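Local coordinates for hydrazine synthase subunit alpha (Candidatus Kuenenia stuttgartiensis, PDB 5C2V), which forms part of the hydrazine synthase complex, where it catalyses the condensation of hydroxylamine with ammonia to give hydrazine, and binds two c-type hemes, at residues Val60-Asp63 against Glu68-Val71; Gly335-Pro340 against Cys368-Lys373; Phe358-Phe363 against His383-Val388. All coordinates share one frame; numbering follows the deposited sequence.

Interaction 1 of 3, residues Val60-Asp63 against Glu68-Val71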
# COMPACT_ATOMS: atom_id res chain seq x y z
N VAL D 60 3.08 28.34 31.90
CA VAL D 60 2.38 29.49 32.44
C VAL D 60 0.94 29.19 32.87
O VAL D 60 0.30 28.26 32.36
CB VAL D 60 2.35 30.65 31.43
CG1 VAL D 60 3.75 31.18 31.18
CG2 VAL D 60 1.70 30.20 30.13
N LEU D 61 0.46 29.99 33.81
CA LEU D 61 -0.91 29.91 34.31
C LEU D 61 -1.71 31.13 33.88
O LEU D 61 -1.24 32.27 34.02
CB LEU D 61 -0.92 29.78 35.84
CG LEU D 61 -2.28 29.79 36.54
CD1 LEU D 61 -3.16 28.66 36.04
CD2 LEU D 61 -2.10 29.72 38.05
N PHE D 62 -2.91 30.90 33.36
CA PHE D 62 -3.73 31.96 32.80
C PHE D 62 -5.16 31.90 33.33
O PHE D 62 -5.80 30.85 33.33
CB PHE D 62 -3.73 31.87 31.27
CG PHE D 62 -4.68 32.83 30.60
CD1 PHE D 62 -4.35 34.16 30.45
CD2 PHE D 62 -5.90 32.38 30.11
CE1 PHE D 62 -5.22 35.04 29.84
CE2 PHE D 62 -6.77 33.26 29.49
CZ PHE D 62 -6.44 34.59 29.36
N ASP D 63 -5.65 33.05 33.79
CA ASP D 63 -7.02 33.15 34.30
C ASP D 63 -7.97 33.56 33.18
O ASP D 63 -7.74 34.55 32.49
CB ASP D 63 -7.08 34.16 35.46
CG ASP D 63 -8.45 34.20 36.12
OD1 ASP D 63 -9.31 34.97 35.64
OD2 ASP D 63 -8.65 33.47 37.11
N GLU D 68 -5.38 37.46 33.40
CA GLU D 68 -4.02 37.58 33.93
C GLU D 68 -3.15 36.38 33.54
O GLU D 68 -3.65 35.26 33.42
CB GLU D 68 -4.06 37.73 35.45
CG GLU D 68 -3.19 38.85 35.98
CD GLU D 68 -3.22 38.97 37.49
OE1 GLU D 68 -4.14 38.40 38.11
OE2 GLU D 68 -2.33 39.63 38.06
N LEU D 69 -1.86 36.63 33.36
CA LEU D 69 -0.92 35.57 33.02
C LEU D 69 0.29 35.57 33.96
O LEU D 69 0.81 36.63 34.30
CB LEU D 69 -0.45 35.72 31.57
CG LEU D 69 0.47 34.61 31.03
CD1 LEU D 69 -0.24 33.27 31.07
CD2 LEU D 69 0.92 34.94 29.62
N LYS D 70 0.72 34.39 34.38
CA LYS D 70 1.85 34.27 35.31
C LYS D 70 2.80 33.13 34.94
O LYS D 70 2.36 32.03 34.60
CB LYS D 70 1.33 34.07 36.74
CG LYS D 70 2.43 33.88 37.77
CD LYS D 70 1.86 33.67 39.16
CE LYS D 70 2.97 33.44 40.18
NZ LYS D 70 2.43 33.24 41.56
N VAL D 71 4.10 33.41 35.01
CA VAL D 71 5.13 32.41 34.71
C VAL D 71 5.61 31.70 35.98
O VAL D 71 6.22 32.32 36.85
CB VAL D 71 6.35 33.05 34.01
CG1 VAL D 71 7.43 32.00 33.78
CG2 VAL D 71 5.94 33.70 32.70

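Interaction 2 of 3, residues Gly335-Pro340 against Cys368-Lys373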
# COMPACT_ATOMS: atom_id res chain seq x y z
N GLY D 335 -5.24 24.44 8.55
CA GLY D 335 -4.43 24.77 9.72
C GLY D 335 -3.82 23.55 10.38
O GLY D 335 -4.17 22.41 10.05
N LEU D 336 -2.91 23.78 11.32
CA LEU D 336 -2.26 22.70 12.05
C LEU D 336 -2.72 22.62 13.50
O LEU D 336 -2.77 23.63 14.21
CB LEU D 336 -0.74 22.86 11.99
CG LEU D 336 -0.08 22.66 10.63
CD1 LEU D 336 1.44 22.78 10.74
CD2 LEU D 336 -0.47 21.32 10.03
N TYR D 337 -3.05 21.41 13.94
CA TYR D 337 -3.55 21.17 15.29
C TYR D 337 -2.56 20.36 16.12
O TYR D 337 -1.83 19.52 15.60
CB TYR D 337 -4.90 20.45 15.25
CG TYR D 337 -6.04 21.28 14.72
CD1 TYR D 337 -6.20 21.49 13.36
CD2 TYR D 337 -6.97 21.85 15.59
CE1 TYR D 337 -7.25 22.25 12.87
CE2 TYR D 337 -8.02 22.61 15.11
CZ TYR D 337 -8.16 22.80 13.75
OH TYR D 337 -9.21 23.56 13.27
N ARG D 338 -2.55 20.61 17.43
CA ARG D 338 -1.73 19.85 18.36
C ARG D 338 -2.30 19.94 19.78
O ARG D 338 -3.05 20.87 20.10
CB ARG D 338 -0.28 20.34 18.33
CG ARG D 338 -0.10 21.73 18.93
CD ARG D 338 1.27 22.32 18.62
NE ARG D 338 2.36 21.55 19.19
CZ ARG D 338 3.63 21.94 19.17
NH1 ARG D 338 3.97 23.09 18.60
NH2 ARG D 338 4.57 21.18 19.72
N SER D 339 -1.93 18.97 20.61
CA SER D 339 -2.28 18.94 22.03
C SER D 339 -3.76 19.16 22.33
O SER D 339 -4.13 20.17 22.95
CB SER D 339 -1.45 19.99 22.77
OG SER D 339 -0.07 19.84 22.49
N PRO D 340 -4.63 18.23 21.91
CA PRO D 340 -6.05 18.35 22.24
C PRO D 340 -6.33 17.96 23.70
O PRO D 340 -5.69 17.05 24.21
CB PRO D 340 -6.71 17.36 21.28
CG PRO D 340 -5.68 16.31 21.07
CD PRO D 340 -4.34 17.01 21.13
N CYS D 368 -16.27 21.28 12.86
CA CYS D 368 -15.12 20.41 12.61
C CYS D 368 -13.81 21.20 12.52
O CYS D 368 -12.94 20.89 11.72
CB CYS D 368 -15.32 19.60 11.32
SG CYS D 368 -16.70 18.44 11.37
N ALA D 369 -13.70 22.24 13.35
CA ALA D 369 -12.52 23.10 13.35
C ALA D 369 -12.40 23.89 14.65
O ALA D 369 -13.21 23.74 15.56
CB ALA D 369 -12.56 24.05 12.16
N ALA D 370 -11.38 24.74 14.72
CA ALA D 370 -11.12 25.54 15.92
C ALA D 370 -12.15 26.65 16.10
O ALA D 370 -12.59 27.27 15.13
CB ALA D 370 -9.72 26.11 15.87
N GLY D 371 -12.52 26.90 17.35
CA GLY D 371 -13.48 27.94 17.69
C GLY D 371 -12.85 29.21 18.23
O GLY D 371 -11.76 29.61 17.81
N ASP D 372 -13.56 29.84 19.16
CA ASP D 372 -13.14 31.10 19.78
C ASP D 372 -11.75 31.03 20.42
O ASP D 372 -11.34 29.99 20.92
CB ASP D 372 -14.16 31.52 20.84
CG ASP D 372 -15.59 31.44 20.34
OD1 ASP D 372 -16.08 32.44 19.77
OD2 ASP D 372 -16.22 30.38 20.52
N LYS D 373 -11.04 32.15 20.39
CA LYS D 373 -9.69 32.24 20.93
C LYS D 373 -9.68 32.29 22.46
O LYS D 373 -10.51 32.96 23.07
CB LYS D 373 -8.98 33.48 20.37
CG LYS D 373 -7.54 33.64 20.85
CD LYS D 373 -6.96 34.98 20.44
CE LYS D 373 -7.73 36.13 21.09
NZ LYS D 373 -7.16 37.46 20.71

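Interaction 3 of 3, residues Phe358-Phe363 against His383-Val388. With CA (calcium ion), chain B.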
# COMPACT_ATOMS: atom_id res chain seq x y z
N PHE D 358 0.76 29.26 16.61
CA PHE D 358 0.02 28.36 17.50
C PHE D 358 -0.54 29.09 18.71
O PHE D 358 0.16 29.88 19.35
CB PHE D 358 0.91 27.20 17.97
CG PHE D 358 1.00 26.06 16.99
CD1 PHE D 358 -0.08 25.21 16.81
CD2 PHE D 358 2.16 25.83 16.27
CE1 PHE D 358 -0.01 24.16 15.91
CE2 PHE D 358 2.24 24.78 15.37
CZ PHE D 358 1.15 23.94 15.20
N GLY D 359 -1.80 28.82 19.02
CA GLY D 359 -2.46 29.44 20.17
C GLY D 359 -3.48 28.51 20.79
O GLY D 359 -3.78 27.45 20.24
N ILE D 360 -4.02 28.90 21.94
CA ILE D 360 -5.02 28.08 22.62
C ILE D 360 -6.43 28.48 22.21
O ILE D 360 -6.79 29.66 22.26
CB ILE D 360 -4.88 28.18 24.15
CG1 ILE D 360 -3.44 27.87 24.57
CG2 ILE D 360 -5.86 27.24 24.83
CD1 ILE D 360 -2.97 26.49 24.15
N TYR D 361 -7.23 27.50 21.79
CA TYR D 361 -8.58 27.76 21.30
C TYR D 361 -9.59 26.74 21.83
O TYR D 361 -9.25 25.57 22.05
CB TYR D 361 -8.61 27.74 19.77
CG TYR D 361 -7.73 28.78 19.10
CD1 TYR D 361 -6.38 28.55 18.89
CD2 TYR D 361 -8.26 29.99 18.68
CE1 TYR D 361 -5.57 29.49 18.28
CE2 TYR D 361 -7.46 30.95 18.07
CZ TYR D 361 -6.12 30.69 17.87
OH TYR D 361 -5.33 31.63 17.27
N TRP D 362 -10.82 27.19 22.03
CA TRP D 362 -11.93 26.29 22.32
C TRP D 362 -12.34 25.59 21.03
O TRP D 362 -12.56 26.24 20.02
CB TRP D 362 -13.13 27.05 22.90
CG TRP D 362 -12.95 27.46 24.33
CD1 TRP D 362 -12.81 28.73 24.80
CD2 TRP D 362 -12.89 26.60 25.47
NE1 TRP D 362 -12.67 28.72 26.17
CE2 TRP D 362 -12.72 27.42 26.60
CE3 TRP D 362 -12.97 25.21 25.64
CZ2 TRP D 362 -12.62 26.90 27.89
CZ3 TRP D 362 -12.87 24.70 26.92
CH2 TRP D 362 -12.69 25.54 28.02
N PHE D 363 -12.43 24.26 21.07
CA PHE D 363 -12.76 23.52 19.86
C PHE D 363 -14.26 23.54 19.57
O PHE D 363 -15.07 23.57 20.49
CB PHE D 363 -12.26 22.07 19.97
CG PHE D 363 -12.29 21.33 18.66
CD1 PHE D 363 -11.26 21.46 17.75
CD2 PHE D 363 -13.36 20.50 18.34
CE1 PHE D 363 -11.28 20.78 16.55
CE2 PHE D 363 -13.39 19.82 17.14
CZ PHE D 363 -12.35 19.96 16.24
N HIS D 383 0.83 26.01 23.32
CA HIS D 383 0.33 24.65 23.17
C HIS D 383 0.32 23.90 24.49
O HIS D 383 0.67 24.45 25.53
CB HIS D 383 1.17 23.89 22.13
CG HIS D 383 2.55 23.56 22.59
ND1 HIS D 383 3.49 24.52 22.90
CD2 HIS D 383 3.17 22.36 22.78
CE1 HIS D 383 4.62 23.93 23.27
NE2 HIS D 383 4.45 22.63 23.20
N GLN D 384 -0.10 22.64 24.43
CA GLN D 384 -0.28 21.79 25.61
C GLN D 384 -1.18 22.43 26.67
O GLN D 384 -0.76 22.58 27.82
CB GLN D 384 1.08 21.44 26.22
CG GLN D 384 1.91 20.48 25.39
CD GLN D 384 3.26 20.19 26.02
OE1 GLN D 384 3.79 21.01 26.77
NE2 GLN D 384 3.82 19.03 25.72
N PRO D 385 -2.42 22.80 26.30
CA PRO D 385 -3.30 23.36 27.33
C PRO D 385 -3.73 22.32 28.35
O PRO D 385 -4.16 21.22 27.98
CB PRO D 385 -4.50 23.87 26.52
CG PRO D 385 -4.54 22.98 25.33
CD PRO D 385 -3.11 22.64 25.01
N ALA D 386 -3.62 22.66 29.63
CA ALA D 386 -4.03 21.76 30.71
C ALA D 386 -4.85 22.52 31.75
O ALA D 386 -4.30 23.04 32.71
CB ALA D 386 -2.82 21.11 31.35
N PRO D 387 -6.18 22.58 31.54
CA PRO D 387 -7.08 23.34 32.42
C PRO D 387 -7.10 22.78 33.84
O PRO D 387 -6.93 21.57 34.02
CB PRO D 387 -8.44 23.17 31.75
CG PRO D 387 -8.34 21.88 31.01
CD PRO D 387 -6.92 21.82 30.52
N VAL D 388 -7.30 23.64 34.83
CA VAL D 388 -7.35 23.19 36.21
C VAL D 388 -8.78 22.80 36.60
O VAL D 388 -9.74 23.50 36.28
CB VAL D 388 -6.78 24.25 37.19
CG1 VAL D 388 -5.42 24.74 36.72
CG2 VAL D 388 -7.73 25.43 37.37
CA CA B . 0.87 32.09 19.79

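Interaction 1 of 3, residues Val60-Asp63 against Glu68-Val71
Leu69 lays one branch across strand 60-63, where Val60 and Phe62 meet it. Its CG lies anti to the backbone N (chi1 -176°), and the next torsion turns CD1 back over the partner strand. There CD1 sits 3.7 Å from Val60 CB, the two side chains crossing obliquely, and 3.8 Å from Phe62 CB. CD1 thus lies between Val60 and Phe62, two residues apart on the neighbouring strand, and meets the Phe62 ring at its edge, close to the ring plane. Further along the same face Val60 CG1 and Val71 CG2 meet at 3.7 Å, here methyl against methyl. The ring of Phe62 continues this apolar surface towards Tyr375, whose ring plane is inclined to it by about 40°, while strand 31-37, the next strand of the sheet, brings Phe34 alongside Val60 and Phe62.

On the other face Leu61 and Lys70 stand beside each other without their side chains meeting. The lysine runs fully extended, and its NZ bonds to the carbonyl oxygen of Asp111; Leu61 leans on Leu33, Leu72 and Ile110. The backbones of these two residues are joined in both directions, by Leu61 N to Lys70 O at 2.9 Å and by Lys70 N to Leu61 O at 2.9 Å. A third bond, Asp63 N to Glu68 O at 3.0 Å, reaches the end of the pairing. Asp63 OD1 there accepts the N-H groups of Asn65 and Thr66, the first closing an Asx turn that pins down the start of the connecting loop. The whole is an antiparallel beta hairpin, apolar on one face and mixed on the other, and it forms the outer two strands of one blade of the six-bladed beta-propeller.

Interaction 2 of 3, residues Gly335-Pro340 against Cys368-Lys373
With CG of Tyr337 anti to the carbonyl carbon (chi1 -69°) and the ring turned well out of the CA-CB-CG plane (chi2 78°), the phenol reaches from strand 336-342 towards segment 368-373. The CA atoms of Tyr337 and Ala370 remain 8.8 Å apart, so the ring spans the gap alone. Its hydroxyl arrives at the backbone: Ala370 N gives a weak hydrogen bond to Tyr337 OH at 2.9 Å, bent to 129° at the hydrogen, with the nitrogen at the ring edge and in the ring plane. The methyl group of Ala370 stands off the ring plane, CB lying 4.0 Å from Tyr337 CE2. Ala369 comes in beside the oxygen, its CB 3.6 Å from Tyr337 OH.

Strands 336-342 and 369-373 are the first and last of a four-stranded antiparallel propeller blade, and the contact therefore passes over the strands between them. The ring of Tyr352, from strand 348-353, meets that of Tyr337 at an inclination and also touches Ala370. Cys368 and Ala369 form a G1 beta bulge against strand 359-364, just where the last strand begins.

The stronger polar partner of the phenol is Asp333, whose OD2 is hydrogen-bonded to Tyr337 OH. This carboxylate is the main hold on the hydroxyl, and the N-H of Ala370 adds a weak second one. Gln312 and Leu313 from strand 312-317 of the preceding blade pack against the tyrosine, which places its side chain at a seam between blades.

Interaction 3 of 3, residues Phe358-Phe363 against His383-Val388
Two successive blades of the beta-propeller meet here: strand 359-364 is the third strand of one, and strand 381-387 is an edge strand of the next. The latter joins strands 31-37, 58-63 and 69-71 from the beginning of the chain, the "velcro" closure that completes the ring of blades. Ile360 carries the contact, through a buried and wholly apolar junction. Its CG1 is anti to the carbonyl carbon (chi1 -53°), and a second turn at chi2 (-58°) brings CD1 up to the pyrrolidine ring of Pro385, 3.8 Å from CB. CG2 touches the same carbon of the proline at 4.0 Å, so two branches of the isoleucine share one partner. His383 is met at its backbone; the imidazole turns instead to Ser37 and Arg338.

Beside this packing the start of segment 358-363 is held by calcium. Asp376, Asp377 and Trp380 from the connection, and Asp382 from strand 381-387 itself, bind the same ion, tying the two blades together by a metal. From segment 358-363 the ligand is the carbonyl group of Phe358, its O lying 2.4 Å from the calcium ion.

Overall arrangement
All three interactions belong to the beta-propeller domain, but they act at different levels. Interaction 1 pairs neighbouring strands within the closing blade and lies partly at the surface. Interaction 2, also partly buried, spans a blade from its first to its last strand and depends on one tyrosine. Interaction 3 is the buried one and the only one of the three to join different blades. It shares a sheet with each of the others: strand 381-387 with interaction 1, and strand 359-364 with interaction 2, where Gly371 N lies 2.8 Å from Trp362 O. Backbone pairing, a side chain-to-backbone bond and apolar packing beside calcium correspond to these three settings.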